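Local coordinates for protein fructuronate-tagaturonate epimerase UxaE from Cohnella laeviribosi in complex with 1 glycerol (Cohnella laeviribosi, PDB 6IL9) that probably interconverts D-fructuronate and D-tagaturonate by epimerisation, using a zinc ion bound in a TIM-barrel fold, at residues 320-325 / 349-354; 332-337 / 360-365; 373-378 / 459-464; 97-102 / 440-445. All blocks are in the same frame, centred on the assembly; numbering follows the deposited sequence.

Contact 1: residues 320-325 / 349-354; sequences AQFERE and FSVFAL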
loop_
_atom_site.group_PDB
_atom_site.type_symbol
_atom_site.label_atom_id
_atom_site.label_comp_id
_atom_site.label_asym_id
_atom_site.label_seq_id
_atom_site.Cartn_x
_atom_site.Cartn_y
_atom_site.Cartn_z
ATOM N N ALA A 320 19.668 -17.388 -0.694
ATOM C CA ALA A 320 20.824 -17.231 -1.568
ATOM C C ALA A 320 20.389 -17.089 -3.021
ATOM O O ALA A 320 20.933 -16.259 -3.762
ATOM C CB ALA A 320 21.780 -18.415 -1.403
ATOM N N GLN A 321 19.407 -17.891 -3.446
ATOM C CA GLN A 321 18.892 -17.760 -4.803
ATOM C C GLN A 321 18.135 -16.454 -4.962
ATOM O O GLN A 321 18.249 -15.790 -6.001
ATOM C CB GLN A 321 17.993 -18.947 -5.158
ATOM C CG GLN A 321 17.499 -18.930 -6.601
ATOM C CD GLN A 321 18.633 -19.056 -7.610
ATOM O OE1 GLN A 321 19.661 -19.694 -7.339
ATOM N NE2 GLN A 321 18.455 -18.450 -8.780
ATOM N N PHE A 322 17.368 -16.061 -3.938
ATOM C CA PHE A 322 16.712 -14.761 -3.987
ATOM C C PHE A 322 17.732 -13.651 -4.206
ATOM O O PHE A 322 17.506 -12.746 -5.018
ATOM C CB PHE A 322 15.913 -14.502 -2.705
ATOM C CG PHE A 322 15.370 -13.102 -2.615
ATOM C CD1 PHE A 322 14.191 -12.761 -3.268
ATOM C CD2 PHE A 322 16.046 -12.125 -1.895
ATOM C CE1 PHE A 322 13.691 -11.462 -3.206
ATOM C CE2 PHE A 322 15.560 -10.822 -1.834
ATOM C CZ PHE A 322 14.370 -10.498 -2.493
ATOM N N GLU A 323 18.872 -13.716 -3.500
ATOM C CA GLU A 323 19.879 -12.667 -3.633
ATOM C C GLU A 323 20.471 -12.653 -5.039
ATOM O O GLU A 323 20.646 -11.581 -5.635
ATOM C CB GLU A 323 20.991 -12.843 -2.589
ATOM C CG GLU A 323 22.138 -11.833 -2.786
ATOM C CD GLU A 323 23.192 -11.875 -1.679
ATOM O OE1 GLU A 323 23.054 -12.707 -0.763
ATOM O OE2 GLU A 323 24.154 -11.072 -1.733
ATOM N N ARG A 324 20.763 -13.830 -5.596
ATOM C CA ARG A 324 21.362 -13.870 -6.931
ATOM C C ARG A 324 20.437 -13.258 -7.974
ATOM O O ARG A 324 20.890 -12.510 -8.850
ATOM C CB ARG A 324 21.717 -15.306 -7.320
ATOM C CG ARG A 324 22.942 -15.843 -6.600
ATOM C CD ARG A 324 23.390 -17.170 -7.198
ATOM N NE ARG A 324 22.465 -18.252 -6.883
ATOM C CZ ARG A 324 22.502 -18.961 -5.756
ATOM N NH1 ARG A 324 23.423 -18.705 -4.834
ATOM N NH2 ARG A 324 21.624 -19.934 -5.557
ATOM N N GLU A 325 19.141 -13.553 -7.893
ATOM C CA GLU A 325 18.193 -12.974 -8.838
ATOM C C GLU A 325 17.967 -11.495 -8.558
ATOM O O GLU A 325 17.863 -10.694 -9.498
ATOM C CB GLU A 325 16.877 -13.749 -8.809
ATOM C CG GLU A 325 17.116 -15.206 -9.191
ATOM C CD GLU A 325 15.915 -15.898 -9.775
ATOM O OE1 GLU A 325 14.836 -15.276 -9.844
ATOM O OE2 GLU A 325 16.068 -17.079 -10.170
ATOM N N PHE A 349 11.477 -9.508 6.818
ATOM C CA PHE A 349 12.690 -8.961 7.417
ATOM C C PHE A 349 13.943 -9.576 6.813
ATOM O O PHE A 349 14.977 -8.901 6.710
ATOM C CB PHE A 349 12.652 -9.156 8.934
ATOM C CG PHE A 349 11.487 -8.463 9.594
ATOM C CD1 PHE A 349 11.339 -7.087 9.494
ATOM C CD2 PHE A 349 10.530 -9.188 10.296
ATOM C CE1 PHE A 349 10.248 -6.444 10.089
ATOM C CE2 PHE A 349 9.447 -8.556 10.891
ATOM C CZ PHE A 349 9.312 -7.181 10.786
ATOM N N SER A 350 13.851 -10.827 6.355
ATOM C CA SER A 350 15.000 -11.528 5.792
ATOM C C SER A 350 15.488 -10.947 4.469
ATOM O O SER A 350 16.616 -11.257 4.060
ATOM C CB SER A 350 14.639 -13.003 5.583
ATOM O OG SER A 350 14.572 -13.649 6.830
ATOM N N VAL A 351 14.676 -10.149 3.773
ATOM C CA VAL A 351 15.074 -9.615 2.470
ATOM C C VAL A 351 15.434 -8.135 2.509
ATOM O O VAL A 351 15.993 -7.630 1.522
ATOM C CB VAL A 351 13.989 -9.850 1.398
ATOM C CG1 VAL A 351 13.484 -11.279 1.444
ATOM C CG2 VAL A 351 12.848 -8.852 1.557
ATOM N N PHE A 352 15.137 -7.429 3.599
ATOM C CA PHE A 352 15.190 -5.971 3.569
ATOM C C PHE A 352 16.606 -5.449 3.391
ATOM O O PHE A 352 16.827 -4.514 2.612
ATOM C CB PHE A 352 14.583 -5.401 4.838
ATOM C CG PHE A 352 13.090 -5.502 4.889
ATOM C CD1 PHE A 352 12.341 -5.618 3.730
ATOM C CD2 PHE A 352 12.439 -5.469 6.101
ATOM C CE1 PHE A 352 10.959 -5.705 3.790
ATOM C CE2 PHE A 352 11.058 -5.558 6.169
ATOM C CZ PHE A 352 10.319 -5.674 5.029
ATOM N N ALA A 353 17.584 -6.008 4.111
ATOM C CA ALA A 353 18.942 -5.502 3.950
ATOM C C ALA A 353 19.443 -5.741 2.531
ATOM O O ALA A 353 20.116 -4.880 1.942
ATOM C CB ALA A 353 19.877 -6.151 4.973
ATOM N N LEU A 354 19.117 -6.905 1.969
ATOM C CA LEU A 354 19.475 -7.192 0.586
ATOM C C LEU A 354 18.847 -6.183 -0.362
ATOM O O LEU A 354 19.503 -5.685 -1.286
ATOM C CB LEU A 354 19.027 -8.613 0.217
ATOM C CG LEU A 354 19.793 -9.757 0.886
ATOM C CD1 LEU A 354 19.096 -11.079 0.589
ATOM C CD2 LEU A 354 21.226 -9.807 0.396
#

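Contact 2: residues 332-337 / 360-365; sequences IADRFG and NGRFHV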
loop_
_atom_site.group_PDB
_atom_site.type_symbol
_atom_site.label_atom_id
_atom_site.label_comp_id
_atom_site.label_asym_id
_atom_site.label_seq_id
_atom_site.Cartn_x
_atom_site.Cartn_y
_atom_site.Cartn_z
ATOM N N ILE A 332 18.925 -4.381 -13.757
ATOM C CA ILE A 332 18.016 -4.029 -14.848
ATOM C C ILE A 332 17.290 -2.730 -14.539
ATOM O O ILE A 332 17.182 -1.840 -15.391
ATOM C CB ILE A 332 17.023 -5.174 -15.104
ATOM C CG1 ILE A 332 17.768 -6.401 -15.622
ATOM C CG2 ILE A 332 15.917 -4.715 -16.083
ATOM C CD1 ILE A 332 16.962 -7.691 -15.449
ATOM N N ALA A 333 16.762 -2.609 -13.319
ATOM C CA ALA A 333 16.120 -1.364 -12.907
ATOM C C ALA A 333 17.068 -0.174 -13.044
ATOM O O ALA A 333 16.665 0.896 -13.506
ATOM C CB ALA A 333 15.624 -1.478 -11.470
ATOM N N ASP A 334 18.323 -0.343 -12.636
ATOM C CA ASP A 334 19.287 0.753 -12.722
ATOM C C ASP A 334 19.556 1.115 -14.177
ATOM O O ASP A 334 19.662 2.297 -14.525
ATOM C CB ASP A 334 20.596 0.365 -12.022
ATOM C CG ASP A 334 20.498 0.409 -10.490
ATOM O OD1 ASP A 334 19.525 0.975 -9.946
ATOM O OD2 ASP A 334 21.410 -0.130 -9.822
ATOM N N ARG A 335 19.661 0.105 -15.037
ATOM C CA ARG A 335 19.927 0.342 -16.452
ATOM C C ARG A 335 18.865 1.241 -17.071
ATOM O O ARG A 335 19.187 2.173 -17.817
ATOM C CB ARG A 335 20.002 -1.004 -17.179
ATOM C CG ARG A 335 19.593 -0.994 -18.662
ATOM C CD ARG A 335 20.694 -0.518 -19.568
ATOM N NE ARG A 335 20.288 -0.545 -20.983
ATOM C CZ ARG A 335 19.571 0.408 -21.585
ATOM N NH1 ARG A 335 19.169 1.465 -20.909
ATOM N NH2 ARG A 335 19.255 0.296 -22.874
ATOM N N PHE A 336 17.595 0.992 -16.753
ATOM C CA PHE A 336 16.485 1.672 -17.405
ATOM C C PHE A 336 15.927 2.840 -16.598
ATOM O O PHE A 336 15.145 3.631 -17.150
ATOM C CB PHE A 336 15.365 0.667 -17.708
ATOM C CG PHE A 336 15.726 -0.323 -18.778
ATOM C CD1 PHE A 336 15.966 0.104 -20.073
ATOM C CD2 PHE A 336 15.849 -1.672 -18.487
ATOM C CE1 PHE A 336 16.317 -0.803 -21.075
ATOM C CE2 PHE A 336 16.193 -2.579 -19.474
ATOM C CZ PHE A 336 16.432 -2.142 -20.774
ATOM N N GLY A 337 16.277 2.957 -15.311
ATOM C CA GLY A 337 16.018 4.151 -14.531
ATOM C C GLY A 337 14.892 4.043 -13.515
ATOM O O GLY A 337 14.790 4.913 -12.643
ATOM N N ASN A 360 20.774 0.302 -3.728
ATOM C CA ASN A 360 21.419 1.501 -3.185
ATOM C C ASN A 360 20.386 2.417 -2.539
ATOM O O ASN A 360 20.442 3.644 -2.658
ATOM C CB ASN A 360 22.221 2.230 -4.271
ATOM C CG ASN A 360 23.180 3.261 -3.705
ATOM O OD1 ASN A 360 23.608 3.171 -2.552
ATOM N ND2 ASN A 360 23.531 4.247 -4.527
ATOM N N GLY A 361 19.414 1.810 -1.856
ATOM C CA GLY A 361 18.424 2.588 -1.139
ATOM C C GLY A 361 17.327 3.180 -1.993
ATOM O O GLY A 361 16.520 3.970 -1.479
ATOM N N ARG A 362 17.268 2.829 -3.277
ATOM C CA ARG A 362 16.318 3.396 -4.235
ATOM C C ARG A 362 15.286 2.330 -4.599
ATOM O O ARG A 362 15.454 1.581 -5.564
ATOM C CB ARG A 362 17.057 3.872 -5.480
ATOM C CG ARG A 362 16.210 4.689 -6.421
ATOM C CD ARG A 362 17.040 5.102 -7.621
ATOM N NE ARG A 362 17.370 3.978 -8.499
ATOM C CZ ARG A 362 16.681 3.673 -9.594
ATOM N NH1 ARG A 362 15.609 4.394 -9.921
ATOM N NH2 ARG A 362 17.056 2.646 -10.350
ATOM N N PHE A 363 14.210 2.271 -3.829
ATOM C CA PHE A 363 13.251 1.183 -3.939
ATOM C C PHE A 363 11.874 1.723 -3.613
ATOM O O PHE A 363 11.725 2.838 -3.112
ATOM C CB PHE A 363 13.609 0.037 -2.973
ATOM C CG PHE A 363 13.742 0.489 -1.525
ATOM C CD1 PHE A 363 12.624 0.841 -0.771
ATOM C CD2 PHE A 363 14.991 0.556 -0.921
ATOM C CE1 PHE A 363 12.757 1.278 0.550
ATOM C CE2 PHE A 363 15.132 0.983 0.414
ATOM C CZ PHE A 363 14.021 1.341 1.147
ATOM N N HIS A 364 10.868 0.899 -3.890
ATOM C CA HIS A 364 9.549 1.032 -3.297
ATOM C C HIS A 364 9.219 -0.275 -2.591
ATOM O O HIS A 364 9.413 -1.351 -3.160
ATOM C CB HIS A 364 8.479 1.340 -4.352
ATOM C CG HIS A 364 7.155 1.684 -3.758
ATOM N ND1 HIS A 364 6.975 2.788 -2.958
ATOM C CD2 HIS A 364 5.952 1.056 -3.812
ATOM C CE1 HIS A 364 5.719 2.841 -2.553
ATOM N NE2 HIS A 364 5.075 1.802 -3.058
ATOM N N VAL A 365 8.727 -0.179 -1.355
ATOM C CA VAL A 365 8.233 -1.334 -0.611
ATOM C C VAL A 365 6.800 -1.036 -0.197
ATOM O O VAL A 365 6.525 0.052 0.315
ATOM C CB VAL A 365 9.105 -1.628 0.622
ATOM C CG1 VAL A 365 8.468 -2.715 1.482
ATOM C CG2 VAL A 365 10.519 -2.034 0.195
HETATM O O HOH W 1 19.519 2.307 -7.483
#

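Contact 3: residues 373-378 / 459-464; sequences LEAVRI and DEFFRT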
loop_
_atom_site.group_PDB
_atom_site.type_symbol
_atom_site.label_atom_id
_atom_site.label_comp_id
_atom_site.label_asym_id
_atom_site.label_seq_id
_atom_site.Cartn_x
_atom_site.Cartn_y
_atom_site.Cartn_z
ATOM N N LEU A 373 -2.764 -5.693 11.404
ATOM C CA LEU A 373 -2.405 -6.663 12.432
ATOM C C LEU A 373 -1.873 -5.983 13.691
ATOM O O LEU A 373 -2.045 -6.513 14.794
ATOM C CB LEU A 373 -1.376 -7.668 11.897
ATOM C CG LEU A 373 -1.879 -8.697 10.887
ATOM C CD1 LEU A 373 -0.746 -9.659 10.505
ATOM C CD2 LEU A 373 -3.087 -9.491 11.407
ATOM N N GLU A 374 -1.232 -4.815 13.564
ATOM C CA GLU A 374 -0.831 -4.099 14.774
ATOM C C GLU A 374 -2.035 -3.588 15.550
ATOM O O GLU A 374 -1.988 -3.513 16.782
ATOM C CB GLU A 374 0.092 -2.936 14.437
ATOM C CG GLU A 374 1.487 -3.374 14.014
ATOM C CD GLU A 374 2.186 -4.249 15.039
ATOM O OE1 GLU A 374 2.062 -3.996 16.265
ATOM O OE2 GLU A 374 2.882 -5.201 14.609
ATOM N N ALA A 375 -3.115 -3.234 14.853
ATOM C CA ALA A 375 -4.343 -2.857 15.551
ATOM C C ALA A 375 -4.952 -4.062 16.258
ATOM O O ALA A 375 -5.404 -3.960 17.411
ATOM C CB ALA A 375 -5.338 -2.239 14.562
ATOM N N VAL A 376 -4.950 -5.217 15.588
ATOM C CA VAL A 376 -5.422 -6.447 16.220
ATOM C C VAL A 376 -4.588 -6.764 17.455
ATOM O O VAL A 376 -5.123 -7.173 18.496
ATOM C CB VAL A 376 -5.399 -7.611 15.209
ATOM C CG1 VAL A 376 -5.684 -8.943 15.930
ATOM C CG2 VAL A 376 -6.420 -7.385 14.104
ATOM N N ARG A 377 -3.269 -6.569 17.366
ATOM C CA ARG A 377 -2.406 -6.804 18.519
ATOM C C ARG A 377 -2.800 -5.914 19.697
ATOM O O ARG A 377 -2.796 -6.362 20.848
ATOM C CB ARG A 377 -0.947 -6.572 18.132
ATOM C CG ARG A 377 0.039 -7.094 19.150
ATOM C CD ARG A 377 1.385 -6.399 19.004
ATOM N NE ARG A 377 2.026 -6.570 17.696
ATOM C CZ ARG A 377 2.716 -7.648 17.323
ATOM N NH1 ARG A 377 2.826 -8.689 18.138
ATOM N NH2 ARG A 377 3.285 -7.694 16.127
ATOM N N ILE A 378 -3.155 -4.655 19.431
ATOM C CA ILE A 378 -3.626 -3.792 20.515
ATOM C C ILE A 378 -4.890 -4.370 21.148
ATOM O O ILE A 378 -5.064 -4.320 22.374
ATOM C CB ILE A 378 -3.867 -2.361 20.000
ATOM C CG1 ILE A 378 -2.545 -1.697 19.621
ATOM C CG2 ILE A 378 -4.636 -1.531 21.056
ATOM C CD1 ILE A 378 -1.565 -1.557 20.741
ATOM N N ASP A 459 -17.656 -1.727 15.533
ATOM C CA ASP A 459 -17.807 -0.559 16.396
ATOM C C ASP A 459 -16.943 -0.674 17.644
ATOM O O ASP A 459 -16.249 0.278 18.022
ATOM C CB ASP A 459 -19.275 -0.367 16.780
ATOM C CG ASP A 459 -20.134 0.016 15.599
ATOM O OD1 ASP A 459 -19.611 0.679 14.678
ATOM O OD2 ASP A 459 -21.330 -0.355 15.589
ATOM N N GLU A 460 -16.973 -1.836 18.307
ATOM C CA GLU A 460 -16.147 -2.003 19.492
ATOM C C GLU A 460 -14.664 -1.991 19.140
ATOM O O GLU A 460 -13.853 -1.487 19.919
ATOM C CB GLU A 460 -16.507 -3.293 20.229
ATOM C CG GLU A 460 -15.797 -3.405 21.558
ATOM C CD GLU A 460 -16.144 -4.672 22.337
ATOM O OE1 GLU A 460 -16.911 -5.518 21.825
ATOM O OE2 GLU A 460 -15.627 -4.810 23.463
ATOM N N PHE A 461 -14.297 -2.536 17.975
ATOM C CA PHE A 461 -12.901 -2.490 17.540
ATOM C C PHE A 461 -12.396 -1.052 17.458
ATOM O O PHE A 461 -11.330 -0.717 17.993
ATOM C CB PHE A 461 -12.768 -3.195 16.184
ATOM C CG PHE A 461 -11.369 -3.176 15.611
ATOM C CD1 PHE A 461 -10.446 -4.154 15.955
ATOM C CD2 PHE A 461 -10.993 -2.205 14.703
ATOM C CE1 PHE A 461 -9.163 -4.140 15.419
ATOM C CE2 PHE A 461 -9.720 -2.197 14.161
ATOM C CZ PHE A 461 -8.809 -3.169 14.526
ATOM N N PHE A 462 -13.144 -0.184 16.774
ATOM C CA PHE A 462 -12.679 1.190 16.637
ATOM C C PHE A 462 -12.743 1.927 17.967
ATOM O O PHE A 462 -11.918 2.807 18.227
ATOM C CB PHE A 462 -13.480 1.910 15.548
ATOM C CG PHE A 462 -12.961 1.633 14.167
ATOM C CD1 PHE A 462 -11.805 2.249 13.718
ATOM C CD2 PHE A 462 -13.589 0.713 13.347
ATOM C CE1 PHE A 462 -11.296 1.977 12.448
ATOM C CE2 PHE A 462 -13.091 0.436 12.081
ATOM C CZ PHE A 462 -11.941 1.068 11.634
ATOM N N ARG A 463 -13.683 1.553 18.836
ATOM C CA ARG A 463 -13.736 2.161 20.158
ATOM C C ARG A 463 -12.473 1.849 20.956
ATOM O O ARG A 463 -11.884 2.747 21.571
ATOM C CB ARG A 463 -14.992 1.680 20.888
ATOM C CG ARG A 463 -15.528 2.611 21.951
ATOM C CD ARG A 463 -17.056 2.491 22.043
ATOM N NE ARG A 463 -17.499 1.101 22.172
ATOM C CZ ARG A 463 -18.410 0.516 21.394
ATOM N NH1 ARG A 463 -19.000 1.196 20.419
ATOM N NH2 ARG A 463 -18.745 -0.752 21.600
ATOM N N THR A 464 -12.016 0.588 20.944
ATOM C CA THR A 464 -10.790 0.309 21.690
ATOM C C THR A 464 -9.579 0.945 21.026
ATOM O O THR A 464 -8.669 1.391 21.726
ATOM C CB THR A 464 -10.546 -1.192 21.889
ATOM O OG1 THR A 464 -9.807 -1.726 20.788
ATOM C CG2 THR A 464 -11.832 -1.952 22.074
#

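Contact 4: residues 97-102 / 440-445; sequences GDRLGI and ITYGLL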
loop_
_atom_site.group_PDB
_atom_site.type_symbol
_atom_site.label_atom_id
_atom_site.label_comp_id
_atom_site.label_asym_id
_atom_site.label_seq_id
_atom_site.Cartn_x
_atom_site.Cartn_y
_atom_site.Cartn_z
ATOM N N GLY A 97 -0.140 1.339 3.491
ATOM C CA GLY A 97 -1.565 1.099 3.338
ATOM C C GLY A 97 -2.280 1.023 4.676
ATOM O O GLY A 97 -1.770 0.473 5.656
ATOM N N ASP A 98 -3.490 1.561 4.700
ATOM C CA ASP A 98 -4.263 1.689 5.931
ATOM C C ASP A 98 -5.695 1.256 5.626
ATOM O O ASP A 98 -6.468 2.017 5.036
ATOM C CB ASP A 98 -4.197 3.118 6.446
ATOM C CG ASP A 98 -4.931 3.302 7.754
ATOM O OD1 ASP A 98 -5.431 2.300 8.327
ATOM O OD2 ASP A 98 -5.011 4.459 8.202
ATOM N N ARG A 99 -6.034 0.037 6.041
ATOM C CA ARG A 99 -7.353 -0.548 5.842
ATOM C C ARG A 99 -8.399 0.053 6.758
ATOM O O ARG A 99 -9.594 -0.164 6.532
ATOM C CB ARG A 99 -7.296 -2.059 6.082
ATOM C CG ARG A 99 -6.435 -2.771 5.088
ATOM C CD ARG A 99 -6.145 -4.196 5.499
ATOM N NE ARG A 99 -5.581 -4.936 4.374
ATOM C CZ ARG A 99 -5.257 -6.220 4.419
ATOM N NH1 ARG A 99 -5.417 -6.908 5.544
ATOM N NH2 ARG A 99 -4.763 -6.808 3.337
ATOM N N LEU A 100 -7.969 0.792 7.774
ATOM C CA LEU A 100 -8.832 1.270 8.844
ATOM C C LEU A 100 -9.044 2.769 8.824
ATOM O O LEU A 100 -10.069 3.240 9.325
ATOM C CB LEU A 100 -8.248 0.875 10.207
ATOM C CG LEU A 100 -7.956 -0.614 10.394
ATOM C CD1 LEU A 100 -7.194 -0.831 11.694
ATOM C CD2 LEU A 100 -9.262 -1.408 10.383
ATOM N N GLY A 101 -8.102 3.529 8.275
ATOM C CA GLY A 101 -8.196 4.970 8.323
ATOM C C GLY A 101 -7.688 5.624 9.593
ATOM O O GLY A 101 -7.904 6.833 9.769
ATOM N N ILE A 102 -7.017 4.882 10.478
ATOM C CA ILE A 102 -6.530 5.414 11.749
ATOM C C ILE A 102 -5.018 5.306 11.908
ATOM O O ILE A 102 -4.500 5.656 12.972
ATOM C CB ILE A 102 -7.221 4.734 12.948
ATOM C CG1 ILE A 102 -6.913 3.237 12.971
ATOM C CG2 ILE A 102 -8.720 4.998 12.923
ATOM C CD1 ILE A 102 -7.438 2.514 14.229
ATOM N N ILE A 440 -5.857 -11.976 6.682
ATOM C CA ILE A 440 -6.640 -12.150 5.471
ATOM C C ILE A 440 -8.140 -12.029 5.728
ATOM O O ILE A 440 -8.904 -11.783 4.782
ATOM C CB ILE A 440 -6.203 -13.512 4.893
ATOM C CG1 ILE A 440 -4.981 -13.365 3.993
ATOM C CG2 ILE A 440 -7.275 -14.238 4.192
ATOM C CD1 ILE A 440 -3.754 -12.918 4.652
ATOM N N THR A 441 -8.569 -12.126 6.986
ATOM C CA THR A 441 -9.976 -12.064 7.361
ATOM C C THR A 441 -10.414 -10.658 7.763
ATOM O O THR A 441 -11.497 -10.504 8.328
ATOM C CB THR A 441 -10.279 -13.052 8.499
ATOM O OG1 THR A 441 -9.379 -12.850 9.601
ATOM C CG2 THR A 441 -10.180 -14.521 8.009
ATOM N N TYR A 442 -9.612 -9.631 7.462
ATOM C CA TYR A 442 -9.964 -8.262 7.863
ATOM C C TYR A 442 -11.331 -7.852 7.329
ATOM O O TYR A 442 -12.119 -7.216 8.045
ATOM C CB TYR A 442 -8.899 -7.274 7.378
ATOM C CG TYR A 442 -8.849 -7.121 5.866
ATOM C CD1 TYR A 442 -8.256 -8.087 5.063
ATOM C CD2 TYR A 442 -9.422 -6.017 5.239
ATOM C CE1 TYR A 442 -8.222 -7.950 3.679
ATOM C CE2 TYR A 442 -9.393 -5.873 3.860
ATOM C CZ TYR A 442 -8.797 -6.845 3.086
ATOM O OH TYR A 442 -8.764 -6.692 1.722
ATOM N N GLY A 443 -11.621 -8.184 6.070
ATOM C CA GLY A 443 -12.879 -7.754 5.473
ATOM C C GLY A 443 -14.069 -8.459 6.098
ATOM O O GLY A 443 -15.068 -7.825 6.454
ATOM N N LEU A 444 -13.963 -9.782 6.263
ATOM C CA LEU A 444 -15.020 -10.550 6.922
ATOM C C LEU A 444 -15.271 -10.065 8.344
ATOM O O LEU A 444 -16.410 -10.083 8.819
ATOM C CB LEU A 444 -14.646 -12.029 6.968
ATOM C CG LEU A 444 -14.496 -12.790 5.669
ATOM C CD1 LEU A 444 -13.778 -14.088 5.980
ATOM C CD2 LEU A 444 -15.871 -13.038 5.071
ATOM N N LEU A 445 -14.210 -9.707 9.066
ATOM C CA LEU A 445 -14.368 -9.260 10.446
ATOM C C LEU A 445 -14.975 -7.865 10.506
ATOM O O LEU A 445 -15.894 -7.606 11.296
ATOM C CB LEU A 445 -13.014 -9.275 11.158
ATOM C CG LEU A 445 -12.460 -10.660 11.495
ATOM C CD1 LEU A 445 -10.958 -10.595 11.792
ATOM C CD2 LEU A 445 -13.200 -11.248 12.691
#

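Contact 1: residues 320-325 / 349-354
Phe322 carries the apolar part of this helix-helix contact, its ring met over one face by Val351 and at its edge by Leu354. Val351 CG1 stands 4.3 Å from the centroid of the Phe322 ring, 25° off the normal, a CH-pi contact offset toward the rim, while Val351 CB is 3.7 Å from Phe322 CE2. At the edge, Leu354 CD1 lies 4.1 Å from Phe322 CD2. With CG anti to the backbone N (chi1 172°), the Phe322 ring is carried across to the other helix. The second methyl of Leu354 packs on the extended chain of Glu323, CD2 reaching 3.5 Å from Glu323 CD, an apolar contact; Glu323 OE2 is separately hydrogen-bonded to the hydroxyl of Tyr358. Cutting Phe322 back to an alanine is likely to open a gap between the helices and leave Val351 CG1 without the ring face it covers. Phe305 and Tyr315 also meet the Phe322 ring. The axes of the two short helical segments approach to 10.9 Å and lie at 33°; they belong to helices 319-336 and 349-358, which precede and follow barrel strand 339-342.

Contact 2: residues 332-337 / 360-365
Arg362 and Asp334 form a salt bridge, with Arg362 NH2 donating to Asp334 OD1 at 3.0 Å in a nearly straight bond (169°) that uses the anti lone pair of the oxygen. A water bridges Arg362 NE, from which it accepts, and Asp334 OD1. At the other end of the guanidinium, Arg362 NH1 gives a hydrogen bond to Gly337 O at 2.9 Å, approaching from above the carbonyl plane; Lys89 O is a further acceptor for NH1. A bend at chi3 (70°) in the otherwise extended chain turns the guanidinium edge toward the end of helix 319-336. The contact lies where the chain enters two neighbouring TIM-barrel strands: Gly337, with positive phi, follows helix 319-336 and leads to strand 339-342, while Asn360 closes helix 349-358 in a Schellman motif just before strand 363-367. Farther out, Ala333 O lies 3.6 Å from Arg362 NH2, at the guanidinium edge. The methyl of Ala333 packs on Leu340, and the Arg362 side chain also touches Lys339 and Gln90.

Contact 3: residues 373-378 / 459-464
Ala375 and Val376 meet the ring of Phe461 in a small, buried apolar contact between two helices: helix 369-382, which directly follows the last barrel strand, and helix 458-467, much later in the chain. One aromatic side chain does the bridging. A chi1 of 178°, with CG turned away from the backbone N, sends the Phe461 ring toward helix 369-382. The far carbon of that ring, Phe461 CZ, reaches 3.6 Å from Ala375 CB, and the methyl comes in obliquely. Next to it, Phe461 CE1 lies 4.4 Å from Val376 CG2, and the Val376 backbone N lies at the ring edge, near its plane. The small Ala375 side chain probably helps the ring approach the helix. Across the two segments the nearest CA atoms are those of Val376 and Phe461, 8.6 Å apart.

Away from this interface, on helix 369-382, Arg377 grips Glu374 side-on, NE bonding to Glu374 OE1 and NH2 to Glu374 OE2, the latter at 2.9 Å; Arg377 NH1 continues to Asn430. Around the Phe461 ring, Trp372 of helix 369-382 meets it with planes at about 40°, and Met390 of helix 384-402 packs against it. Ala375 also touches Leu100 and Tyr472, placing the contact among the loop after strand 93-96 and helices 384-402 and 469-487.

Contact 4: residues 97-102 / 440-445
A flat-on cation-pi stack of Arg99 on Tyr442 joins the loop after the first strand of the TIM barrel, 93-96, to the start of helix 442-446. The contact is buried beside the ligand region: the Arg99 side chain is about 6 Å from the bound glycerol and about 10 Å from the zinc ion. The guanidinium lies over one face of the phenol ring with planes 19° apart and Arg99 CZ 3.6 Å from the centroid of the Tyr442 ring. Its chain runs extended from CG to NE, and Arg99 CD also lies over the face, 4.0 Å from the centroid of the Tyr442 ring. Tyr442 has CG between its backbone N and carbonyl carbon (chi1 68°), which turns the ring toward the loop.

Other groups fix both partners: Arg99 NE forms a salt bridge with Glu127, Arg99 NH1 bonds to His439 O, and Tyr442 OH bonds to Tyr405 OH. A serine in place of Tyr442 would probably leave one face of the guanidinium without its aromatic cover and Tyr405 OH without this hydroxyl partner. Within the loop, Asp98 OD1 accepts from Leu100 N at 3.0 Å, an Asx turn that shapes the backbone around Arg99. The closest approach of the stack brings Arg99 NH1 to 3.1 Å from Tyr442 CD1.

Overall arrangement
From the N terminus, the first segment met is 97-102, in the loop after barrel strand 93-96; it waits for 440-445, so contact 4 closes a long loop holding most of the barrel. Within that span lie contacts 1 and 2, which cross each other, tying helix 319-336 to helix 349-358 and to the start of the eighth strand, 363-367. Contact 3 opens after both have closed, on helix 369-382, and crosses contact 4 by ending at 459-464. Contacts 3 and 4 lie about 10 Å apart between centres and touch through Leu100 and Ile102, whereas contact 2 sits across the chain's centre from contact 3.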